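Local coordinates for Oxidored_FMN domain-containing protein ([Pseudomonas] geniculata N1, PDB 6L6J) that probably oxidises the amine of 6-hydroxypseudooxynicotine, using bound FMN and a [4Fe-4S] cluster, at residues A[368-371]-A[372-375]; A[403-406]-A[407-411]; A[656-659]-A[660-664]. One frame throughout, in Å; residues are numbered along the deposited sequence.

Contact 1 (A[368-371]-A[372-375]); sequences AGEE and HVSG
Gly369 reaches Val373 through a water. Water 1 lies 2.9 Å from Gly369 O, to which it donates a weak bond. It accepts a bond from Val373 N at 3.1 Å. The positive phi of Gly369 (81°) is one that glycine adopts readily. Its own N-H makes a weak bond to the carboxylate two residues on, with Gly369 N 2.9 Å from Glu371 OE1.

Glu370 grips Ser374 twice. Ser374 N donates to Glu370 O at 3.1 Å. The donor sits 39° out of the carbonyl plane and so misses the lone pairs. Ser374 OG donates to Glu370 OE1 at 2.7 Å, on the anti lone pair, the one turned from OE2. The Glu370 chain bends at its second torsion, and this folds the carboxylate back alongside the turn. Ser374 OG stands beside its own backbone N (chi1 -64°), which brings OG up to the Glu370 carboxylate. The other oxygen, Glu370 OE2, forms a salt bridge with Arg359. The carboxylate is therefore held at both oxygens. Val373 CG1 also rests 3.8 Å from Glu370 OE1.

The bond from Ser374 N back to Glu370 O closes an alpha-turn. This turn lies in the long loop between helix 349-355 and strand 390-394. The same loop carries Cys362, a ligand of the iron-sulfur cluster.

Glu371 sends its carboxylate a different way, to helix 38-51 of the flavin barrel. There Glu371 OE2 makes a salt bridge to Arg48, and the chain packs on Ala43 and Phe44. Glu371 OE1 takes a bond from water 2 at 2.9 Å; that water accepts a weak bond from His372 N. At the backbone, Gly375 CA directs a C-H at Glu371 O, 3.2 Å away.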
ATOM      1  N   ALA A 368      10.985   4.255  -2.412  1.00 27.67           N
ATOM      2  CA  ALA A 368       9.738   4.942  -1.994  1.00 27.25           C
ATOM      3  C   ALA A 368       9.872   5.313  -0.518  1.00 26.67           C
ATOM      4  O   ALA A 368       9.994   4.391   0.279  1.00 24.00           O
ATOM      5  CB  ALA A 368       8.520   4.071  -2.227  1.00 26.87           C
ATOM      6  N   GLY A 369       9.875   6.618  -0.216  1.00 28.83           N
ATOM      7  CA  GLY A 369       9.975   7.184   1.144  1.00 28.98           C
ATOM      8  C   GLY A 369      11.403   7.242   1.663  1.00 28.14           C
ATOM      9  O   GLY A 369      11.561   7.619   2.839  1.00 27.61           O
ATOM     10  N   GLU A 370      12.388   6.871   0.835  1.00 28.16           N
ATOM     11  CA  GLU A 370      13.840   6.942   1.155  1.00 30.26           C
ATOM     12  C   GLU A 370      14.555   7.967   0.259  1.00 31.03           C
ATOM     13  O   GLU A 370      15.813   8.047   0.360  1.00 30.66           O
ATOM     14  CB  GLU A 370      14.533   5.592   0.920  1.00 31.43           C
ATOM     15  CG  GLU A 370      14.029   4.454   1.780  1.00 31.21           C
ATOM     16  CD  GLU A 370      14.041   4.719   3.268  1.00 31.57           C
ATOM     17  OE1 GLU A 370      15.106   5.110   3.800  1.00 29.85           O
ATOM     18  OE2 GLU A 370      12.957   4.525   3.890  1.00 33.58           O
ATOM     19  N   GLU A 371      13.830   8.672  -0.618  1.00 29.57           N
ATOM     20  CA  GLU A 371      14.422   9.605  -1.627  1.00 30.64           C
ATOM     21  C   GLU A 371      15.332  10.629  -0.909  1.00 34.23           C
ATOM     22  O   GLU A 371      16.495  10.829  -1.354  1.00 30.07           O
ATOM     23  CB  GLU A 371      13.328  10.309  -2.447  1.00 29.63           C
ATOM     24  CG  GLU A 371      12.452   9.376  -3.281  1.00 27.92           C
ATOM     25  CD  GLU A 371      11.178   8.825  -2.636  1.00 26.31           C
ATOM     26  OE1 GLU A 371      10.978   8.963  -1.415  1.00 22.84           O
ATOM     27  OE2 GLU A 371      10.374   8.228  -3.377  1.00 28.50           O
ATOM     28  N   HIS A 372      14.847  11.217   0.199  1.00 36.15           N
ATOM     29  CA  HIS A 372      15.584  12.217   1.022  1.00 32.88           C
ATOM     30  C   HIS A 372      16.358  11.523   2.143  1.00 33.09           C
ATOM     31  O   HIS A 372      17.532  11.833   2.260  1.00 39.45           O
ATOM     32  CB  HIS A 372      14.655  13.282   1.611  1.00 31.98           C
ATOM     33  CG  HIS A 372      15.369  14.166   2.572  1.00 33.94           C
ATOM     34  ND1 HIS A 372      16.135  15.245   2.157  1.00 33.15           N
ATOM     35  CD2 HIS A 372      15.500  14.101   3.925  1.00 37.05           C
ATOM     36  CE1 HIS A 372      16.672  15.836   3.219  1.00 33.04           C
ATOM     37  NE2 HIS A 372      16.300  15.152   4.319  1.00 31.59           N
ATOM     38  N   VAL A 373      15.720  10.656   2.937  1.00 30.49           N
ATOM     39  CA  VAL A 373      16.297  10.060   4.185  1.00 31.14           C
ATOM     40  C   VAL A 373      17.605   9.325   3.855  1.00 30.81           C
ATOM     41  O   VAL A 373      18.582   9.420   4.630  1.00 29.13           O
ATOM     42  CB  VAL A 373      15.314   9.106   4.898  1.00 32.13           C
ATOM     43  CG1 VAL A 373      16.028   8.172   5.863  1.00 32.46           C
ATOM     44  CG2 VAL A 373      14.204   9.847   5.637  1.00 31.54           C
ATOM     45  N   SER A 374      17.632   8.607   2.745  1.00 29.81           N
ATOM     46  CA  SER A 374      18.750   7.703   2.389  1.00 30.03           C
ATOM     47  C   SER A 374      19.484   8.165   1.119  1.00 31.28           C
ATOM     48  O   SER A 374      20.563   7.605   0.857  1.00 34.96           O
ATOM     49  CB  SER A 374      18.233   6.294   2.262  1.00 30.00           C
ATOM     50  OG  SER A 374      17.734   5.817   3.505  1.00 25.40           O
ATOM     51  N   GLY A 375      18.940   9.133   0.366  1.00 31.84           N
ATOM     52  CA  GLY A 375      19.414   9.513  -0.988  1.00 30.04           C
ATOM     53  C   GLY A 375      19.213   8.427  -2.055  1.00 30.25           C
ATOM     54  O   GLY A 375      20.012   8.389  -3.001  1.00 28.63           O
TER
HETATM   55  O   HOH W   1      12.724  10.180   2.280  1.00 41.27           O
HETATM   56  O   HOH W   2      11.463  11.274   0.327  1.00 28.57           O

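Contact 2 (A[403-406]-A[407-411]); sequences AAHT and LAKRG
Leu407 lies over the carbonyl of Ala403, one turn earlier. Its CG is 3.2 Å from Ala403 O. CG stands beside its own backbone N (chi1 -63°), so the branch runs back along the helix to that oxygen. Leu407 N donates to the same Ala403 O at 2.8 Å, almost perfectly straight at 179°. The side chain also packs on Val414. An alanine here would lack the branch that lies on Ala403 O and Val414, which would probably open a gap beside strand 413-417.

Thr406 O accepts Arg410 N at 3.2 Å, and Arg410 CG lies against that oxygen at 3.4 Å. Thr406 OG1 bonds back to Glu402 O, which satisfies the buried hydroxyl within the helix.

The His405 ring meets the alkyl chain of Lys409 obliquely, His405 CE1 lying 3.8 Å from Lys409 CG. Beyond the ring, Lys409 NZ is hydrogen-bonded to Glu379 O.

Gly411 ends the helix in a Schellman motif. Helix 398-410 is the crossover of the beta-alpha-beta unit between strands 390-394 and 413-417 of the Rossmann-like domain. Ala404 packs on Val414 and Ile416 of the second strand and on Leu450 of helix 441-450, and His405 touches Gln449 there.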
ATOM      1  N   ALA A 403      19.708  -7.155  -3.973  1.00 33.24           N
ATOM      2  CA  ALA A 403      21.159  -6.856  -3.835  1.00 34.23           C
ATOM      3  C   ALA A 403      21.868  -7.015  -5.197  1.00 34.63           C
ATOM      4  O   ALA A 403      22.521  -6.046  -5.643  1.00 32.80           O
ATOM      5  CB  ALA A 403      21.767  -7.758  -2.794  1.00 33.08           C
ATOM      6  N   ALA A 404      21.722  -8.197  -5.827  1.00 33.79           N
ATOM      7  CA  ALA A 404      22.288  -8.543  -7.153  1.00 32.31           C
ATOM      8  C   ALA A 404      21.855  -7.483  -8.160  1.00 31.57           C
ATOM      9  O   ALA A 404      22.733  -6.811  -8.720  1.00 34.09           O
ATOM     10  CB  ALA A 404      21.850  -9.914  -7.589  1.00 32.16           C
ATOM     11  N   HIS A 405      20.549  -7.289  -8.312  1.00 29.85           N
ATOM     12  CA  HIS A 405      19.981  -6.244  -9.195  1.00 29.52           C
ATOM     13  C   HIS A 405      20.712  -4.926  -8.945  1.00 30.89           C
ATOM     14  O   HIS A 405      21.235  -4.364  -9.927  1.00 34.99           O
ATOM     15  CB  HIS A 405      18.471  -6.130  -9.015  1.00 29.75           C
ATOM     16  CG  HIS A 405      17.809  -5.264 -10.030  1.00 30.57           C
ATOM     17  ND1 HIS A 405      18.350  -5.038 -11.266  1.00 33.38           N
ATOM     18  CD2 HIS A 405      16.652  -4.573  -9.991  1.00 32.42           C
ATOM     19  CE1 HIS A 405      17.553  -4.239 -11.957  1.00 35.91           C
ATOM     20  NE2 HIS A 405      16.499  -3.939 -11.191  1.00 33.05           N
ATOM     21  N   THR A 406      20.779  -4.469  -7.693  1.00 30.91           N
ATOM     22  CA  THR A 406      21.308  -3.123  -7.323  1.00 34.69           C
ATOM     23  C   THR A 406      22.797  -3.023  -7.679  1.00 33.91           C
ATOM     24  O   THR A 406      23.175  -2.065  -8.372  1.00 31.88           O
ATOM     25  CB  THR A 406      21.048  -2.790  -5.849  1.00 35.46           C
ATOM     26  OG1 THR A 406      19.643  -2.873  -5.604  1.00 37.59           O
ATOM     27  CG2 THR A 406      21.536  -1.410  -5.474  1.00 33.10           C
ATOM     28  N   LEU A 407      23.596  -4.003  -7.259  1.00 34.99           N
ATOM     29  CA  LEU A 407      25.048  -4.076  -7.587  1.00 37.04           C
ATOM     30  C   LEU A 407      25.228  -4.146  -9.115  1.00 38.20           C
ATOM     31  O   LEU A 407      26.020  -3.349  -9.655  1.00 37.91           O
ATOM     32  CB  LEU A 407      25.652  -5.292  -6.871  1.00 37.02           C
ATOM     33  CG  LEU A 407      25.594  -5.244  -5.343  1.00 36.15           C
ATOM     34  CD1 LEU A 407      25.907  -6.602  -4.748  1.00 36.50           C
ATOM     35  CD2 LEU A 407      26.538  -4.186  -4.797  1.00 36.92           C
ATOM     36  N   ALA A 408      24.497  -5.041  -9.796  1.00 39.66           N
ATOM     37  CA  ALA A 408      24.535  -5.194 -11.273  1.00 43.10           C
ATOM     38  C   ALA A 408      24.384  -3.819 -11.932  1.00 44.65           C
ATOM     39  O   ALA A 408      25.203  -3.519 -12.826  1.00 45.68           O
ATOM     40  CB  ALA A 408      23.475  -6.152 -11.761  1.00 45.06           C
ATOM     41  N   LYS A 409      23.393  -3.026 -11.491  1.00 46.16           N
ATOM     42  CA  LYS A 409      23.012  -1.719 -12.102  1.00 45.03           C
ATOM     43  C   LYS A 409      24.147  -0.711 -11.933  1.00 43.23           C
ATOM     44  O   LYS A 409      24.363   0.072 -12.856  1.00 42.56           O
ATOM     45  CB  LYS A 409      21.760  -1.123 -11.454  1.00 49.12           C
ATOM     46  CG  LYS A 409      20.453  -1.842 -11.757  1.00 52.02           C
ATOM     47  CD  LYS A 409      19.328  -0.912 -12.146  1.00 50.49           C
ATOM     48  CE  LYS A 409      18.998   0.101 -11.076  1.00 51.22           C
ATOM     49  NZ  LYS A 409      17.684   0.734 -11.335  1.00 52.75           N
ATOM     50  N   ARG A 410      24.820  -0.726 -10.779  1.00 43.95           N
ATOM     51  CA  ARG A 410      25.963   0.176 -10.466  1.00 42.97           C
ATOM     52  C   ARG A 410      27.143  -0.173 -11.370  1.00 44.14           C
ATOM     53  O   ARG A 410      27.974   0.730 -11.606  1.00 49.93           O
ATOM     54  CB  ARG A 410      26.383   0.055  -9.001  1.00 41.64           C
ATOM     55  CG  ARG A 410      25.324   0.494  -8.003  1.00 40.86           C
ATOM     56  CD  ARG A 410      25.847   0.442  -6.585  1.00 40.36           C
ATOM     57  NE  ARG A 410      26.937   1.384  -6.421  1.00 40.49           N
ATOM     58  CZ  ARG A 410      27.771   1.428  -5.392  1.00 43.08           C
ATOM     59  NH1 ARG A 410      27.646   0.572  -4.389  1.00 42.19           N
ATOM     60  NH2 ARG A 410      28.735   2.340  -5.385  1.00 43.21           N
ATOM     61  N   GLY A 411      27.216  -1.433 -11.809  1.00 45.19           N
ATOM     62  CA  GLY A 411      28.144  -1.927 -12.849  1.00 44.81           C
ATOM     63  C   GLY A 411      29.102  -2.999 -12.334  1.00 48.48           C
ATOM     64  O   GLY A 411      29.976  -3.415 -13.130  1.00 49.62           O
TER

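Contact 3 (A[656-659]-A[660-664]); sequences ATYD and GRKAG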
ATOM      1  N   ALA A 656      13.025  -7.540   3.115  1.00 29.86           N
ATOM      2  CA  ALA A 656      14.008  -8.295   2.301  1.00 30.17           C
ATOM      3  C   ALA A 656      14.495  -7.384   1.173  1.00 29.65           C
ATOM      4  O   ALA A 656      15.728  -7.391   0.900  1.00 25.30           O
ATOM      5  CB  ALA A 656      13.408  -9.579   1.773  1.00 30.06           C
ATOM      6  N   THR A 657      13.573  -6.611   0.572  1.00 27.31           N
ATOM      7  CA  THR A 657      13.901  -5.695  -0.551  1.00 28.06           C
ATOM      8  C   THR A 657      14.689  -4.493  -0.003  1.00 28.17           C
ATOM      9  O   THR A 657      15.701  -4.122  -0.626  1.00 28.30           O
ATOM     10  CB  THR A 657      12.661  -5.321  -1.366  1.00 27.27           C
ATOM     11  OG1 THR A 657      11.729  -4.616  -0.552  1.00 28.01           O
ATOM     12  CG2 THR A 657      12.006  -6.538  -1.979  1.00 27.00           C
ATOM     13  N   TYR A 658      14.271  -3.936   1.137  1.00 27.64           N
ATOM     14  CA  TYR A 658      15.002  -2.854   1.836  1.00 27.85           C
ATOM     15  C   TYR A 658      16.436  -3.312   2.124  1.00 26.52           C
ATOM     16  O   TYR A 658      17.357  -2.585   1.741  1.00 27.89           O
ATOM     17  CB  TYR A 658      14.306  -2.377   3.109  1.00 27.29           C
ATOM     18  CG  TYR A 658      14.992  -1.180   3.719  1.00 26.88           C
ATOM     19  CD1 TYR A 658      16.053  -1.345   4.606  1.00 28.66           C
ATOM     20  CD2 TYR A 658      14.628   0.108   3.377  1.00 25.15           C
ATOM     21  CE1 TYR A 658      16.713  -0.264   5.164  1.00 26.09           C
ATOM     22  CE2 TYR A 658      15.283   1.202   3.922  1.00 26.38           C
ATOM     23  CZ  TYR A 658      16.333   1.014   4.808  1.00 26.41           C
ATOM     24  OH  TYR A 658      16.970   2.083   5.363  1.00 27.74           O
ATOM     25  N   ASP A 659      16.632  -4.439   2.797  1.00 25.75           N
ATOM     26  CA  ASP A 659      18.006  -4.927   3.106  1.00 27.66           C
ATOM     27  C   ASP A 659      18.802  -5.023   1.800  1.00 29.74           C
ATOM     28  O   ASP A 659      19.956  -4.534   1.768  1.00 34.75           O
ATOM     29  CB  ASP A 659      18.011  -6.278   3.822  1.00 27.65           C
ATOM     30  CG  ASP A 659      17.717  -6.222   5.308  1.00 28.33           C
ATOM     31  OD1 ASP A 659      17.523  -5.116   5.841  1.00 26.80           O
ATOM     32  OD2 ASP A 659      17.678  -7.304   5.926  1.00 32.61           O
ATOM     33  N   GLY A 660      18.210  -5.630   0.767  1.00 30.87           N
ATOM     34  CA  GLY A 660      18.858  -5.858  -0.540  1.00 30.53           C
ATOM     35  C   GLY A 660      19.397  -4.567  -1.130  1.00 31.48           C
ATOM     36  O   GLY A 660      20.565  -4.553  -1.537  1.00 32.51           O
ATOM     37  N   ARG A 661      18.554  -3.532  -1.193  1.00 32.18           N
ATOM     38  CA  ARG A 661      18.892  -2.191  -1.727  1.00 32.35           C
ATOM     39  C   ARG A 661      20.012  -1.588  -0.881  1.00 33.26           C
ATOM     40  O   ARG A 661      20.994  -1.105  -1.487  1.00 33.22           O
ATOM     41  CB  ARG A 661      17.671  -1.263  -1.722  1.00 35.05           C
ATOM     42  CG  ARG A 661      17.922   0.078  -2.409  1.00 37.40           C
ATOM     43  CD  ARG A 661      18.143  -0.045  -3.913  1.00 37.13           C
ATOM     44  NE  ARG A 661      17.133   0.710  -4.645  1.00 41.61           N
ATOM     45  CZ  ARG A 661      16.254   0.214  -5.517  1.00 43.31           C
ATOM     46  NH1 ARG A 661      16.243  -1.083  -5.784  1.00 43.26           N
ATOM     47  NH2 ARG A 661      15.375   1.021  -6.111  1.00 38.77           N
ATOM     48  N   LYS A 662      19.883  -1.636   0.453  1.00 34.30           N
ATOM     49  CA  LYS A 662      20.857  -1.032   1.405  1.00 38.40           C
ATOM     50  C   LYS A 662      22.246  -1.621   1.141  1.00 37.64           C
ATOM     51  O   LYS A 662      23.181  -0.841   0.877  1.00 40.05           O
ATOM     52  CB  LYS A 662      20.432  -1.252   2.853  1.00 40.63           C
ATOM     53  CG  LYS A 662      21.232  -0.482   3.891  1.00 41.55           C
ATOM     54  CD  LYS A 662      20.587  -0.553   5.270  1.00 44.61           C
ATOM     55  CE  LYS A 662      21.518  -0.227   6.419  1.00 47.56           C
ATOM     56  NZ  LYS A 662      21.022  -0.846   7.675  1.00 51.02           N
ATOM     57  N   ALA A 663      22.364  -2.948   1.135  1.00 35.50           N
ATOM     58  CA  ALA A 663      23.634  -3.642   0.809  1.00 36.44           C
ATOM     59  C   ALA A 663      24.151  -3.120  -0.539  1.00 34.60           C
ATOM     60  O   ALA A 663      25.309  -2.681  -0.597  1.00 36.29           O
ATOM     61  CB  ALA A 663      23.430  -5.140   0.807  1.00 37.77           C
ATOM     62  N   GLY A 664      23.303  -3.128  -1.569  1.00 32.42           N
ATOM     63  CA  GLY A 664      23.653  -2.714  -2.943  1.00 35.23           C
ATOM     64  C   GLY A 664      24.212  -1.291  -3.031  1.00 33.71           C
ATOM     65  O   GLY A 664      25.098  -1.047  -3.868  1.00 29.97           O
TER
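Tyr658 and Lys662 meet one helical turn apart. Tyr658 CE1 lies 3.9 Å from Lys662 CD, and the ring and the alkyl chain pass at a slant. Both side chains leave with CG anti to the backbone N (chi1 -174° for the tyrosine, -170° for the lysine). The lysine then stays extended, so its methylenes run by the ring while the amine continues outward.

The backbone beneath is regular alpha-helix. Lys662 N donates to Tyr658 O at 3.0 Å. Ala663 N bonds to Asp659 O, also at 3.0 Å, and this bond is nearly straight at 178°. Arg661 N bonds to Thr657 O, and Arg661 CB lies 3.6 Å from that same Thr657 O. Gly660 N reaches Ala656 O at 3.0 Å. Lys662 CB lies 3.5 Å from Tyr658 O. The charges of Asp659 and Lys662 do not meet: Asp659 OD1 and Lys662 NZ are 5.8 Å apart.

The polar ends are fixed from farther out. Asp659 OD1 takes a bond from Gln655 NE2 and Asp659 OD2 one from Gly645 N, so its rotation is probably fixed. Thr657 OG1 is within bonding distance of two carbonyls, Ala654 O in the helix and Thr363 O of the iron-sulfur pocket, which its one proton can only share; Ala654 is the stronger partner. Arg661 bends away from the turn to form a salt bridge with Glu402.

Ala656 belongs to the ADP pocket, and its side chain touches the bound nucleotide. The Thr657 side chain is about 8 Å from the iron-sulfur cluster. Tyr658 meets Trp376, and Thr657 and Arg661 pack on Pro366. Ala656 lies on Pro398 and Ala399 at the start of helix 398-410, and Arg661 touches Thr406 farther along it.

Overall arrangement
Contacts 2 and 3 are mostly buried helical turns with repeating backbone bonds. Contact 1 is an irregular turn, partly buried, held by carboxylates, a serine and waters. Contact 3 links the other two. Glu370 CD of contact 1 packs 3.8 Å from Tyr658 CE2. Across the two helices, Thr406 CG2 lies 3.5 Å from Gly664 CA, and Arg410 NH1 probably bonds to Gly664 O at 3.1 Å. Contacts 1 and 2 do not touch; their nearest atoms are about 10 Å apart. Contact 1 faces the flavin barrel. Contact 2 belongs to the Rossmann-like core, and contact 3 holds a residue of the ADP pocket.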